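Local coordinates for sulfate permease family protein (Vibrio cholerae, PDB 4DGH) that forms the STAS domain of a SulP-family membrane protein that probably transports anions such as sulfate, at residues 40-43 with 44-47. Sequence-based numbering, arbitrary orientation.
Sequences RVMG and SIQE
Ile45 folds back over the last turn of helix 32-44 and meets Val41 and Met42 with separate branches. Its CB lies close to the carbonyl oxygen of Val41. From there the side chain forks, and both branches touch that oxygen: Ile45 CG1 lies 3.4 Å and Ile45 CG2 3.5 Å from Val41 O. They differ in what else they meet. Ile45 CG2 rests 4.0 Å from Val41 CG1, whereas Ile45 CG1 has Met42 O slightly farther off. The chain then extends to Ile45 CD1, which ends 4.1 Å from the selenium, SE, of Met42, a selenomethionine. A chi1 of 62° sets CG1 between the backbone N and the carbonyl carbon, and this rotation places it beside the carbonyl oxygens of Val41 and Met42. Met42 reaches the tip by bending at chi2 and chi3.

The backbone closes the helix. Val41 O accepts two N-H groups. Ile45 N gives Val41 O a nearly straight i+4 bond of 3.0 Å, almost in line with the carbonyl. Ser44 N comes from above the carbonyl plane, 3.0 Å from Val41 O, with a more bent N-H angle of 137°. Ser44 N also makes a weak i+4 bond to Arg40 O. Ile45 is the first residue after the helix to leave helical phi/psi.

This is the C-terminal end of helix 32-44 in the STAS domain, where the chain leaves for strand 51-55 of the parallel sheet. Arg80 NH1 donates a hydrogen bond to Ile45 O. Val41 packs on Phe32 of the second subunit and Ile45 on Gln68 of that subunit, so this helix end also borders a subunit interface. The chemistry is mixed: Val41 O receives two N-H groups while the isoleucine branches cover it, and loose apolar contacts add to the straight backbone bond.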
loop_
_atom_site.group_PDB
_atom_site.type_symbol
_atom_site.label_atom_id
_atom_site.label_comp_id
_atom_site.label_asym_id
_atom_site.label_seq_id
_atom_site.Cartn_x
_atom_site.Cartn_y
_atom_site.Cartn_z
ATOM N N ARG A 40 3.863 -12.938 -7.862
ATOM C CA ARG A 40 3.165 -14.024 -7.173
ATOM C C ARG A 40 1.857 -14.398 -7.833
ATOM O O ARG A 40 1.614 -15.535 -8.073
ATOM C CB ARG A 40 3.047 -13.718 -5.663
ATOM C CG ARG A 40 2.276 -14.748 -4.819
ATOM C CD ARG A 40 2.475 -14.549 -3.288
ATOM N NE ARG A 40 2.230 -13.171 -2.819
ATOM C CZ ARG A 40 3.198 -12.310 -2.460
ATOM N NH1 ARG A 40 4.491 -12.701 -2.508
ATOM N NH2 ARG A 40 2.883 -11.059 -2.073
ATOM N N VAL A 41 1.059 -13.434 -8.238
ATOM C CA VAL A 41 -0.214 -13.697 -8.881
ATOM C C VAL A 41 0.011 -14.430 -10.211
ATOM O O VAL A 41 -0.667 -15.412 -10.518
ATOM C CB VAL A 41 -0.906 -12.367 -9.239
ATOM C CG1 VAL A 41 -2.120 -12.643 -10.137
ATOM C CG2 VAL A 41 -1.355 -11.622 -7.986
HETATM N N MSE A 42 0.958 -13.936 -10.990
HETATM C CA MSE A 42 1.158 -14.503 -12.325
HETATM C C MSE A 42 1.624 -15.949 -12.189
HETATM O O MSE A 42 1.359 -16.793 -13.060
HETATM C CB MSE A 42 2.204 -13.647 -13.068
HETATM C CG MSE A 42 2.190 -14.008 -14.540
HETATM SE SE MSE A 42 0.525 -13.241 -15.323
HETATM C CE MSE A 42 0.867 -11.426 -15.993
ATOM N N GLY A 43 2.379 -16.219 -11.145
ATOM C CA GLY A 43 2.840 -17.599 -10.846
ATOM C C GLY A 43 1.744 -18.526 -10.363
ATOM O O GLY A 43 1.813 -19.766 -10.582
ATOM N N SER A 44 0.730 -17.973 -9.705
ATOM C CA SER A 44 -0.291 -18.832 -9.038
ATOM C C SER A 44 -1.547 -19.072 -9.855
ATOM O O SER A 44 -2.217 -20.118 -9.723
ATOM C CB SER A 44 -0.610 -18.354 -7.598
ATOM O OG SER A 44 -1.515 -17.261 -7.612
ATOM N N ILE A 45 -1.892 -18.130 -10.701
ATOM C CA ILE A 45 -3.069 -18.319 -11.539
ATOM C C ILE A 45 -2.861 -19.427 -12.570
ATOM O O ILE A 45 -1.731 -19.724 -12.983
ATOM C CB ILE A 45 -3.509 -17.047 -12.276
ATOM C CG1 ILE A 45 -2.369 -16.599 -13.219
ATOM C CG2 ILE A 45 -3.985 -16.022 -11.240
ATOM C CD1 ILE A 45 -2.691 -15.379 -14.089
ATOM N N GLN A 46 -3.988 -19.982 -12.970
ATOM C CA GLN A 46 -4.042 -21.165 -13.789
ATOM C C GLN A 46 -3.745 -20.782 -15.232
ATOM O O GLN A 46 -2.922 -21.415 -15.894
ATOM C CB GLN A 46 -5.436 -21.831 -13.691
ATOM C CG GLN A 46 -5.461 -23.253 -14.291
ATOM C CD GLN A 46 -4.304 -24.156 -13.784
ATOM O OE1 GLN A 46 -3.968 -24.204 -12.567
ATOM N NE2 GLN A 46 -3.675 -24.862 -14.723
ATOM N N GLU A 47 -4.413 -19.745 -15.716
ATOM C CA GLU A 47 -4.235 -19.287 -17.066
ATOM C C GLU A 47 -3.509 -17.978 -17.067
ATOM O O GLU A 47 -3.817 -17.072 -16.235
ATOM C CB GLU A 47 -5.541 -18.994 -17.691
ATOM C CG GLU A 47 -6.211 -20.213 -18.219
ATOM C CD GLU A 47 -7.532 -19.804 -18.759
ATOM O OE1 GLU A 47 -7.527 -18.876 -19.611
ATOM O OE2 GLU A 47 -8.542 -20.369 -18.281
#